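Local coordinates for protein pyridoxamine 5-phosphate-dependent dehydrase (Escherichia coli, PDB 3B8X) that removes the C3'-hydroxyl group of GDP-4-keto-6-deoxy-D-mannose by a pyridoxal phosphate-dependent transamination and deoxygenation, a step toward the O-antigen sugar L-colitose, at residues Asn112-Asp117 against Gly305-Ile310; His289-Val294 against Lys319-Asn324; Ala328-Arg333 against Ile382-Glu387. The protein carries 1 engineered substitution. All coordinates share one frame; numbering follows the deposited sequence. Where two conformers were deposited one is given.

Interaction 1: residues Asn112-Asp117 against Gly305-Ile310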
loop_
_atom_site.group_PDB
_atom_site.type_symbol
_atom_site.label_atom_id
_atom_site.label_comp_id
_atom_site.label_asym_id
_atom_site.label_seq_id
_atom_site.Cartn_x
_atom_site.Cartn_y
_atom_site.Cartn_z
ATOM N N ASN B 112 -24.468 21.820 -7.453
ATOM C CA ASN B 112 -23.777 22.779 -8.297
ATOM C C ASN B 112 -22.270 22.668 -8.165
ATOM O O ASN B 112 -21.559 22.543 -9.176
ATOM C CB ASN B 112 -24.251 24.176 -7.976
ATOM C CG ASN B 112 -25.595 24.436 -8.583
ATOM O OD1 ASN B 112 -25.708 24.463 -9.806
ATOM N ND2 ASN B 112 -26.626 24.500 -7.759
ATOM N N THR B 113 -21.772 22.771 -6.932
ATOM C CA THR B 113 -20.330 22.659 -6.717
ATOM C C THR B 113 -19.764 21.239 -6.752
ATOM O O THR B 113 -18.554 21.067 -6.961
ATOM C CB THR B 113 -19.911 23.201 -5.391
ATOM O OG1 THR B 113 -20.458 22.375 -4.368
ATOM C CG2 THR B 113 -20.383 24.616 -5.252
ATOM N N LEU B 114 -20.648 20.261 -6.518
ATOM C CA LEU B 114 -20.335 18.825 -6.424
ATOM C C LEU B 114 -19.677 18.510 -5.122
ATOM O O LEU B 114 -19.416 17.346 -4.846
ATOM C CB LEU B 114 -19.444 18.307 -7.568
ATOM C CG LEU B 114 -19.943 18.574 -9.001
ATOM C CD1 LEU B 114 -19.056 17.796 -9.961
ATOM C CD2 LEU B 114 -21.436 18.223 -9.148
ATOM N N ASN B 115 -19.456 19.543 -4.309
ATOM C CA ASN B 115 -18.851 19.362 -2.968
ATOM C C ASN B 115 -19.929 19.261 -1.877
ATOM O O ASN B 115 -21.138 19.386 -2.183
ATOM C CB ASN B 115 -17.820 20.456 -2.680
ATOM C CG ASN B 115 -16.568 20.308 -3.531
ATOM O OD1 ASN B 115 -16.198 19.212 -3.936
ATOM N ND2 ASN B 115 -15.935 21.415 -3.828
ATOM N N ILE B 116 -19.506 18.905 -0.659
ATOM C CA ILE B 116 -20.419 18.702 0.467
ATOM C C ILE B 116 -21.351 19.930 0.614
ATOM O O ILE B 116 -20.922 21.056 0.457
ATOM C CB ILE B 116 -19.634 18.508 1.769
ATOM C CG1 ILE B 116 -20.542 17.979 2.908
ATOM C CG2 ILE B 116 -18.994 19.797 2.124
ATOM C CD1 ILE B 116 -19.820 17.283 4.046
ATOM N N ASP B 117 -22.625 19.669 0.830
ATOM C CA ASP B 117 -23.564 20.744 0.944
ATOM C C ASP B 117 -23.305 21.517 2.203
ATOM O O ASP B 117 -23.380 20.986 3.300
ATOM C CB ASP B 117 -24.970 20.205 0.963
ATOM C CG ASP B 117 -25.959 21.308 0.906
ATOM O OD1 ASP B 117 -25.865 22.104 -0.036
ATOM O OD2 ASP B 117 -26.740 21.462 1.845
ATOM N N GLY B 305 -11.583 17.481 -14.462
ATOM C CA GLY B 305 -12.379 17.017 -15.593
ATOM C C GLY B 305 -13.592 17.913 -15.736
ATOM O O GLY B 305 -13.800 18.806 -14.931
ATOM N N PHE B 306 -14.415 17.641 -16.732
ATOM C CA PHE B 306 -15.615 18.422 -17.006
ATOM C C PHE B 306 -16.890 17.634 -16.756
ATOM O O PHE B 306 -17.279 16.775 -17.575
ATOM C CB PHE B 306 -15.552 18.818 -18.486
ATOM C CG PHE B 306 -14.451 19.775 -18.783
ATOM C CD1 PHE B 306 -13.563 19.545 -19.834
ATOM C CD2 PHE B 306 -14.273 20.890 -17.959
ATOM C CE1 PHE B 306 -12.575 20.483 -20.134
ATOM C CE2 PHE B 306 -13.271 21.831 -18.216
ATOM C CZ PHE B 306 -12.396 21.586 -19.285
ATOM N N SER B 307 -17.590 17.969 -15.669
ATOM C CA SER B 307 -18.800 17.252 -15.319
ATOM C C SER B 307 -20.022 17.825 -16.026
ATOM O O SER B 307 -20.050 18.999 -16.396
ATOM C CB SER B 307 -19.048 17.390 -13.811
ATOM O OG SER B 307 -19.328 18.748 -13.493
ATOM N N PHE B 308 -21.026 16.958 -16.166
ATOM C CA PHE B 308 -22.346 17.311 -16.692
ATOM C C PHE B 308 -23.385 16.635 -15.828
ATOM O O PHE B 308 -23.146 15.551 -15.287
ATOM C CB PHE B 308 -22.563 16.728 -18.069
ATOM C CG PHE B 308 -21.754 17.375 -19.121
ATOM C CD1 PHE B 308 -20.855 16.624 -19.842
ATOM C CD2 PHE B 308 -21.878 18.732 -19.377
ATOM C CE1 PHE B 308 -20.101 17.188 -20.833
ATOM C CE2 PHE B 308 -21.092 19.318 -20.362
ATOM C CZ PHE B 308 -20.199 18.534 -21.087
ATOM N N ILE B 309 -24.523 17.307 -15.679
ATOM C CA ILE B 309 -25.659 16.773 -14.952
ATOM C C ILE B 309 -26.894 17.154 -15.774
ATOM O O ILE B 309 -27.101 18.316 -16.148
ATOM C CB ILE B 309 -25.741 17.248 -13.468
ATOM C CG1 ILE B 309 -24.767 16.433 -12.630
ATOM C CG2 ILE B 309 -27.112 16.861 -12.867
ATOM C CD1 ILE B 309 -24.306 17.135 -11.414
ATOM N N ILE B 310 -27.660 16.129 -16.119
ATOM C CA ILE B 310 -28.850 16.282 -16.918
ATOM C C ILE B 310 -29.874 17.027 -16.097
ATOM O O ILE B 310 -30.147 16.690 -14.941
ATOM C CB ILE B 310 -29.396 14.903 -17.321
ATOM C CG1 ILE B 310 -28.367 14.138 -18.153
ATOM C CG2 ILE B 310 -30.735 14.993 -18.063
ATOM C CD1 ILE B 310 -28.840 12.738 -18.629
#
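No flat group lies between Leu114 and its two partners, Ser307 and Ile309: the contact is aliphatic, and the rings of strand 305-310 are on the other face of the sheet. There Phe306 stacks with Phe282, while Phe308 meets Phe282 with the planes at about 55° and Phe286 at about 50°, all against the long helix 255-286. On the near face Leu114 is the one side chain of the loop to reach the strand, and it straddles two residues of it with its two methyls. CD1 rests on Ser307, 3.7 Å from Ser307 OG and 3.9 Å from Ser307 CB. CD2 meets Ile309 CD1 at 3.8 Å, the two side chains passing alongside each other in opposite directions. The first torsion of Leu114 (chi1 -54°) sets CG beside the backbone N, from where CD1 and CD2 reach Ser307 and Ile309. Ser307 OG faces a methyl, so this part of the contact is van der Waals in nature.

Leu114 lies in a tight bend. Thr113 OG1 accepts a hydrogen bond from Asn115 N (3.0 Å), an ST turn, and Leu114 within it has positive phi. Asn115 anchors the bend to the loop at Leu137 and Asn140, and Asp117 then serves as N-cap of helix 118-124. Leu364 of helix 359-367 touches both Leu114 and Ile309, and Gln295 touches Leu114 and Ser307, closing round the same cluster. The arrangement joins the mixed sheet, through the loop after its strand 103-107, to the small antiparallel sheet: a buried junction between the large and C-terminal domains of a fold-type I (aspartate aminotransferase-like) enzyme.

Interaction 2: residues His289-Val294 against Lys319-Asn324; sequences HPYLDV and KQLVEN
Leu321, on helix 318-328, overlaps two neighbours in sequence, Tyr291 and Leu292, with one methyl for each. Its CD2 lies obliquely by the Tyr291 ring, 4.0 Å from Tyr291 CE1, while its CD1 meets Leu292 CD2 at 3.9 Å. In both pairs the side chains run past one another in opposite senses, and Ile310 of strand 305-310 touches Leu321 and Leu292 alike. Tyr291 CG lies between its backbone N and carbonyl carbon (chi1 59°), which swings the ring back over His289: CE1 of His289 lies 3.3 Å above the plane of the Tyr291 ring, over its centre. The imidazole is gripped in turn. Tyr291 N donates to His289 ND1 at 3.1 Å in a nearly straight bond (168°), a weaker one comes from Leu292 N, and Leu292 CD1 and Pro290 CD lie on opposite faces of the ring. His289 NE2 bonds to Leu389 O and Tyr291 OH to Lys390 O. No hydrogen bond joins 289-294 to 319-324; helix and edge strand are held by apolar fit, and the polar ends of Tyr291 and His289 are bonded to the C-terminal backbone instead, consistent with an imidazole that accepts at ND1 and donates at NE2.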
loop_
_atom_site.group_PDB
_atom_site.type_symbol
_atom_site.label_atom_id
_atom_site.label_comp_id
_atom_site.label_asym_id
_atom_site.label_seq_id
_atom_site.Cartn_x
_atom_site.Cartn_y
_atom_site.Cartn_z
ATOM N N HIS B 289 -26.473 25.498 -21.844
ATOM C CA HIS B 289 -26.864 24.265 -22.450
ATOM C C HIS B 289 -28.311 24.001 -22.099
ATOM O O HIS B 289 -28.745 24.265 -20.959
ATOM C CB HIS B 289 -25.935 23.131 -22.041
ATOM C CG HIS B 289 -25.984 21.966 -22.976
ATOM N ND1 HIS B 289 -27.020 21.064 -22.963
ATOM C CD2 HIS B 289 -25.172 21.602 -23.994
ATOM C CE1 HIS B 289 -26.814 20.158 -23.902
ATOM N NE2 HIS B 289 -25.706 20.465 -24.547
ATOM N N PRO B 290 -29.071 23.540 -23.094
ATOM C CA PRO B 290 -30.499 23.291 -22.918
ATOM C C PRO B 290 -30.807 22.113 -22.025
ATOM O O PRO B 290 -31.909 22.023 -21.523
ATOM C CB PRO B 290 -30.995 22.967 -24.339
ATOM C CG PRO B 290 -29.783 22.387 -25.008
ATOM C CD PRO B 290 -28.658 23.274 -24.488
ATOM N N TYR B 291 -29.890 21.171 -21.866
ATOM C CA TYR B 291 -30.232 20.035 -21.010
ATOM C C TYR B 291 -29.145 19.545 -20.068
ATOM O O TYR B 291 -29.301 18.495 -19.425
ATOM C CB TYR B 291 -30.840 18.875 -21.809
ATOM C CG TYR B 291 -29.950 18.319 -22.899
ATOM C CD1 TYR B 291 -28.929 17.410 -22.605
ATOM C CD2 TYR B 291 -30.164 18.669 -24.229
ATOM C CE1 TYR B 291 -28.150 16.837 -23.626
ATOM C CE2 TYR B 291 -29.348 18.150 -25.254
ATOM C CZ TYR B 291 -28.384 17.214 -24.947
ATOM O OH TYR B 291 -27.601 16.722 -25.958
ATOM N N LEU B 292 -28.040 20.280 -20.012
ATOM C CA LEU B 292 -26.961 19.859 -19.136
ATOM C C LEU B 292 -26.440 20.976 -18.258
ATOM O O LEU B 292 -26.175 22.063 -18.780
ATOM C CB LEU B 292 -25.797 19.309 -19.946
ATOM C CG LEU B 292 -26.027 18.154 -20.919
ATOM C CD1 LEU B 292 -24.740 17.988 -21.779
ATOM C CD2 LEU B 292 -26.235 16.941 -20.149
ATOM N N ASP B 293 -26.279 20.679 -16.954
ATOM C CA ASP B 293 -25.668 21.654 -16.040
ATOM C C ASP B 293 -24.195 21.343 -15.877
ATOM O O ASP B 293 -23.781 20.188 -15.940
ATOM C CB ASP B 293 -26.326 21.594 -14.652
ATOM C CG ASP B 293 -27.646 22.326 -14.614
ATOM O OD1 ASP B 293 -27.638 23.498 -15.054
ATOM O OD2 ASP B 293 -28.683 21.718 -14.230
ATOM N N VAL B 294 -23.387 22.377 -15.681
ATOM C CA VAL B 294 -21.959 22.152 -15.462
ATOM C C VAL B 294 -21.566 22.437 -13.995
ATOM O O VAL B 294 -22.406 22.790 -13.154
ATOM C CB VAL B 294 -21.125 23.013 -16.424
ATOM C CG1 VAL B 294 -21.450 22.635 -17.908
ATOM C CG2 VAL B 294 -21.390 24.493 -16.192
ATOM N N LYS B 319 -27.652 7.034 -20.276
ATOM C CA LYS B 319 -27.168 6.002 -21.173
ATOM C C LYS B 319 -27.041 6.526 -22.613
ATOM O O LYS B 319 -26.085 6.233 -23.320
ATOM C CB LYS B 319 -28.039 4.750 -21.106
ATOM C CG LYS B 319 -27.384 3.596 -20.370
ATOM C CD LYS B 319 -27.291 2.353 -21.252
ATOM C CE LYS B 319 -26.033 1.527 -20.939
ATOM N NZ LYS B 319 -26.253 0.042 -20.804
ATOM N N GLN B 320 -27.987 7.332 -23.062
ATOM C CA GLN B 320 -27.894 7.835 -24.414
ATOM C C GLN B 320 -26.692 8.704 -24.623
ATOM O O GLN B 320 -25.987 8.552 -25.592
ATOM C CB GLN B 320 -29.142 8.616 -24.786
ATOM C CG GLN B 320 -30.270 7.681 -25.224
ATOM C CD GLN B 320 -29.771 6.282 -25.608
ATOM O OE1 GLN B 320 -29.002 6.131 -26.563
ATOM N NE2 GLN B 320 -30.215 5.255 -24.872
ATOM N N LEU B 321 -26.475 9.652 -23.735
ATOM C CA LEU B 321 -25.328 10.520 -23.898
ATOM C C LEU B 321 -24.040 9.731 -23.855
ATOM O O LEU B 321 -23.055 10.069 -24.514
ATOM C CB LEU B 321 -25.307 11.537 -22.787
ATOM C CG LEU B 321 -26.490 12.503 -22.899
ATOM C CD1 LEU B 321 -26.327 13.440 -21.749
ATOM C CD2 LEU B 321 -26.431 13.242 -24.221
ATOM N N VAL B 322 -24.037 8.695 -23.031
ATOM C CA VAL B 322 -22.866 7.846 -22.904
ATOM C C VAL B 322 -22.514 7.205 -24.251
ATOM O O VAL B 322 -21.390 7.338 -24.759
ATOM C CB VAL B 322 -23.080 6.797 -21.779
ATOM C CG1 VAL B 322 -21.970 5.737 -21.783
ATOM C CG2 VAL B 322 -23.126 7.513 -20.454
ATOM N N GLU B 323 -23.511 6.604 -24.873
ATOM C CA GLU B 323 -23.374 5.938 -26.178
ATOM C C GLU B 323 -22.926 6.956 -27.188
ATOM O O GLU B 323 -22.066 6.702 -28.041
ATOM C CB GLU B 323 -24.758 5.495 -26.638
ATOM C CG GLU B 323 -24.769 4.523 -27.800
ATOM C CD GLU B 323 -26.169 4.032 -28.118
ATOM O OE1 GLU B 323 -26.765 4.531 -29.096
ATOM O OE2 GLU B 323 -26.677 3.160 -27.374
ATOM N N ASN B 324 -23.573 8.110 -27.110
ATOM C CA ASN B 324 -23.271 9.190 -28.013
ATOM C C ASN B 324 -21.837 9.613 -27.907
ATOM O O ASN B 324 -21.197 9.877 -28.918
ATOM C CB ASN B 324 -24.168 10.374 -27.726
ATOM C CG ASN B 324 -25.486 10.270 -28.437
ATOM O OD1 ASN B 324 -26.265 11.221 -28.443
ATOM N ND2 ASN B 324 -25.776 9.088 -28.985
#

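Interaction 3: residues Ala328-Arg333 against Ile382-Glu387. With G4M ([(2R,3S,4R,5R)-5-(2-amino-6-oxo-1,6-dihydro-9H-purin-9-yl)-3,4-dihydroxytetrahydrofuran-2-yl]methyl (2R,3S,4S,5S,6R)-3,4-dihydroxy-5-[({3-hydroxy-2-methyl-5-[(phosphonooxy)methyl]pyridin-4-yl}methyl)amino]-6-methyltetrahydro-2H-pyran-2-yl dihydrogen diphosphate), chain O.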
loop_
_atom_site.group_PDB
_atom_site.type_symbol
_atom_site.label_atom_id
_atom_site.label_comp_id
_atom_site.label_asym_id
_atom_site.label_seq_id
_atom_site.Cartn_x
_atom_site.Cartn_y
_atom_site.Cartn_z
ATOM N N ALA B 328 -18.601 8.926 -30.623
ATOM C CA ALA B 328 -17.754 10.034 -31.077
ATOM C C ALA B 328 -16.302 9.831 -30.729
ATOM O O ALA B 328 -15.470 10.612 -31.177
ATOM C CB ALA B 328 -18.220 11.413 -30.518
ATOM N N GLY B 329 -16.006 8.833 -29.901
ATOM C CA GLY B 329 -14.638 8.604 -29.471
ATOM C C GLY B 329 -14.267 9.490 -28.284
ATOM O O GLY B 329 -13.108 9.851 -28.118
ATOM N N ILE B 330 -15.271 9.886 -27.505
ATOM C CA ILE B 330 -15.044 10.714 -26.325
ATOM C C ILE B 330 -15.185 9.855 -25.051
ATOM O O ILE B 330 -16.251 9.355 -24.722
ATOM C CB ILE B 330 -15.995 11.904 -26.280
ATOM C CG1 ILE B 330 -15.774 12.817 -27.485
ATOM C CG2 ILE B 330 -15.747 12.715 -25.004
ATOM C CD1 ILE B 330 -16.864 13.930 -27.599
ATOM N N GLU B 331 -14.077 9.661 -24.355
ATOM C CA GLU B 331 -14.056 8.780 -23.193
ATOM C C GLU B 331 -14.844 9.476 -22.070
ATOM O O GLU B 331 -14.740 10.679 -21.885
ATOM C CB GLU B 331 -12.618 8.509 -22.739
ATOM C CG GLU B 331 -12.514 7.383 -21.730
ATOM C CD GLU B 331 -11.093 6.965 -21.464
ATOM O OE1 GLU B 331 -10.211 7.740 -21.878
ATOM O OE2 GLU B 331 -10.852 5.892 -20.847
ATOM N N CYS B 332 -15.631 8.725 -21.315
ATOM C CA CYS B 332 -16.348 9.330 -20.205
ATOM C C CYS B 332 -16.421 8.418 -18.988
ATOM O O CYS B 332 -16.045 7.239 -19.065
ATOM C CB CYS B 332 -17.703 9.836 -20.662
ATOM S SG CYS B 332 -18.816 8.449 -20.965
ATOM N N ARG B 333 -16.843 8.966 -17.849
ATOM C CA ARG B 333 -16.884 8.223 -16.588
ATOM C C ARG B 333 -18.099 8.727 -15.785
ATOM O O ARG B 333 -18.513 9.859 -15.951
ATOM C CB ARG B 333 -15.657 8.626 -15.723
ATOM C CG ARG B 333 -14.256 8.159 -16.145
ATOM C CD ARG B 333 -14.136 6.642 -15.989
ATOM N NE ARG B 333 -12.812 6.122 -16.326
ATOM C CZ ARG B 333 -12.486 5.708 -17.540
ATOM N NH1 ARG B 333 -11.253 5.247 -17.766
ATOM N NH2 ARG B 333 -13.407 5.788 -18.521
ATOM N N ILE B 382 -13.426 20.309 -27.452
ATOM C CA ILE B 382 -14.605 20.879 -26.775
ATOM C C ILE B 382 -15.698 21.277 -27.762
ATOM O O ILE B 382 -16.904 21.184 -27.476
ATOM C CB ILE B 382 -14.204 22.088 -25.903
ATOM C CG1 ILE B 382 -13.595 21.589 -24.597
ATOM C CG2 ILE B 382 -15.422 22.938 -25.524
ATOM C CD1 ILE B 382 -12.717 22.651 -23.908
ATOM N N ASP B 383 -15.281 21.799 -28.909
ATOM C CA ASP B 383 -16.251 22.169 -29.946
ATOM C C ASP B 383 -16.976 20.880 -30.300
ATOM O O ASP B 383 -18.183 20.816 -30.587
ATOM C CB ASP B 383 -15.511 22.562 -31.233
ATOM C CG ASP B 383 -14.846 23.940 -31.168
ATOM O OD1 ASP B 383 -15.309 24.809 -30.401
ATOM O OD2 ASP B 383 -13.871 24.164 -31.925
ATOM N N TYR B 384 -16.168 19.849 -30.421
ATOM C CA TYR B 384 -16.677 18.566 -30.856
ATOM C C TYR B 384 -17.685 18.083 -29.826
ATOM O O TYR B 384 -18.816 17.683 -30.147
ATOM C CB TYR B 384 -15.481 17.598 -30.998
ATOM C CG TYR B 384 -15.802 16.217 -31.520
ATOM C CD1 TYR B 384 -16.623 16.027 -32.638
ATOM C CD2 TYR B 384 -15.281 15.083 -30.885
ATOM C CE1 TYR B 384 -16.918 14.725 -33.111
ATOM C CE2 TYR B 384 -15.571 13.794 -31.341
ATOM C CZ TYR B 384 -16.392 13.614 -32.453
ATOM O OH TYR B 384 -16.684 12.334 -32.908
ATOM N N LEU B 385 -17.263 18.126 -28.568
ATOM C CA LEU B 385 -18.104 17.683 -27.465
ATOM C C LEU B 385 -19.442 18.427 -27.468
ATOM O O LEU B 385 -20.507 17.793 -27.362
ATOM C CB LEU B 385 -17.348 17.883 -26.163
ATOM C CG LEU B 385 -18.088 17.749 -24.837
ATOM C CD1 LEU B 385 -18.190 16.285 -24.481
ATOM C CD2 LEU B 385 -17.181 18.436 -23.844
ATOM N N ARG B 386 -19.380 19.744 -27.702
ATOM C CA ARG B 386 -20.582 20.587 -27.810
ATOM C C ARG B 386 -21.528 20.216 -28.973
ATOM O O ARG B 386 -22.761 20.267 -28.830
ATOM C CB ARG B 386 -20.216 22.070 -27.765
ATOM C CG ARG B 386 -21.386 23.048 -27.650
ATOM C CD ARG B 386 -22.145 22.966 -26.344
ATOM N NE ARG B 386 -23.377 23.770 -26.353
ATOM C CZ ARG B 386 -24.542 23.381 -26.879
ATOM N NH1 ARG B 386 -24.672 22.238 -27.540
ATOM N NH2 ARG B 386 -25.595 24.166 -26.789
ATOM N N GLU B 387 -20.959 19.784 -30.101
ATOM C CA GLU B 387 -21.731 19.317 -31.245
ATOM C C GLU B 387 -22.366 17.957 -30.935
ATOM O O GLU B 387 -23.478 17.662 -31.307
ATOM C CB GLU B 387 -20.812 19.158 -32.455
ATOM C CG GLU B 387 -21.511 18.609 -33.684
ATOM C CD GLU B 387 -22.468 19.620 -34.283
ATOM O OE1 GLU B 387 -22.292 20.824 -33.998
ATOM O OE2 GLU B 387 -23.395 19.220 -35.022
HETATM O OP3 G4M O . -5.686 6.623 -7.526
HETATM P PL G4M O . -5.000 7.002 -6.148
HETATM O OP1 G4M O . -4.836 5.729 -5.154
HETATM O OP2 G4M O . -3.551 7.631 -6.443
HETATM O OP4 G4M O . -5.854 8.200 -5.449
HETATM C C5B G4M O . -7.012 7.638 -4.900
HETATM C C5L G4M O . -8.012 8.724 -4.780
HETATM C C6L G4M O . -8.286 9.256 -3.527
HETATM N N1L G4M O . -9.214 10.176 -3.399
HETATM C C2L G4M O . -9.916 10.643 -4.409
HETATM C C2A G4M O . -11.006 11.662 -4.174
HETATM C C3L G4M O . -9.690 10.209 -5.712
HETATM O O3L G4M O . -10.491 10.677 -6.694
HETATM C C4L G4M O . -8.669 9.227 -5.912
HETATM C C4A G4M O . -8.379 8.708 -7.182
HETATM N N4A G4M O . -9.109 9.060 -8.198
HETATM C C4G G4M O . -8.741 8.616 -9.494
HETATM C C5G G4M O . -9.950 8.401 -10.374
HETATM C C6G G4M O . -10.866 9.625 -10.339
HETATM O O5G G4M O . -9.358 8.337 -11.668
HETATM C C3G G4M O . -7.982 7.279 -9.445
HETATM O O3G G4M O . -6.606 7.557 -9.675
HETATM C C2G G4M O . -8.488 6.350 -10.588
HETATM O O2G G4M O . -7.587 5.264 -10.828
HETATM C C1G G4M O . -8.647 7.125 -11.875
HETATM O O1G G4M O . -9.533 6.356 -12.678
HETATM P P2 G4M O . -9.282 6.276 -14.247
HETATM O O3P G4M O . -9.031 7.759 -14.841
HETATM O O4P G4M O . -10.659 5.762 -14.932
HETATM O OPP G4M O . -8.009 5.293 -14.358
HETATM P P G4M O . -7.709 4.803 -15.860
HETATM O O1P G4M O . -8.890 4.112 -16.722
HETATM O O2P G4M O . -6.572 3.730 -15.564
HETATM O "O5'" G4M O . -6.895 5.923 -16.624
HETATM C "C5'" G4M O . -7.758 6.797 -17.320
HETATM C "C4'" G4M O . -7.246 6.892 -18.749
HETATM O "O4'" G4M O . -5.790 6.983 -18.739
HETATM C "C3'" G4M O . -7.594 5.601 -19.524
HETATM O "O3'" G4M O . -7.789 5.985 -20.877
HETATM C "C2'" G4M O . -6.332 4.729 -19.346
HETATM O "O2'" G4M O . -6.200 3.875 -20.489
HETATM C "C1'" G4M O . -5.260 5.809 -19.396
HETATM N N9 G4M O . -4.023 5.372 -18.739
HETATM C C8 G4M O . -3.877 5.109 -17.414
HETATM N N7 G4M O . -2.616 4.788 -17.200
HETATM C C4 G4M O . -2.808 5.227 -19.361
HETATM C C5 G4M O . -1.884 4.847 -18.361
HETATM C C6 G4M O . -0.505 4.637 -18.727
HETATM O O6 G4M O . 0.361 4.317 -17.928
HETATM N N3 G4M O . -2.400 5.366 -20.626
HETATM C C2 G4M O . -1.135 5.150 -20.948
HETATM N N1 G4M O . -0.182 4.792 -20.028
HETATM N N2 G4M O . -0.752 5.281 -22.246
#
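Tyr384 and Ile330 bury the most surface here, with Ala328 next. The Tyr384 ring, swung out from helix 379-388 with CG anti to the backbone N (chi1 -177°), lies along the chain at 328-330. Ala328 O sits at the ring edge, in its plane, and takes the hydrogen bond from Tyr384 OH, although the position of that hydroxyl is less certain. Ile330 passes beside the ring, its CD1 3.8 Å from Tyr384 CD2; the same methyl also touches Leu385, 4.1 Å from Leu385 CD1. Between Ala328 and Ile330 the helix ends in a Schellman motif, where Gly329 adopts the positive phi; the N-terminal residues Ile4 and Tyr6 pair with this exit.

Beyond it the chain turns to the bound G4M. Arg333 NE donates to G4M O4P at 2.6 Å in the guanidinium plane, and Arg333 NH1 donates to the same O4P and to O1P of the other phosphate (2.8 Å). Glu331 OE2 forms a salt bridge with Arg333 NH1 at 3.2 Å, so Arg333 holds the diphosphate while the Glu331 carboxylate lies at the ribose hydroxyl O3'. Arg221 of the second subunit also binds G4M. Packed on helix 379-388 at one end, the segment reaches at the other the nucleotide-diphosphate side of an active site shared between the two subunits.

Overall arrangement
From the N terminus, the loop 112-117 leaves the mixed sheet and finds its partner almost two hundred residues later, so interaction 1 closes a long loop on strand 305-310. Interaction 2 opens inside that loop at 289-294 and closes beyond it at 319-324: the two cross, and strands 292-293 and 305-310, neighbours in the antiparallel sheet, join them, Asp293 N probably bonding to Ile309 O. Interaction 3 follows in series, from 328-333, where helix 318-328 ends, to helix 379-388. Phe308 touches Leu385, and His289 and Pro290 meet Arg386. Together they tie the large domain, the small sheet and the C-terminal helix into one body.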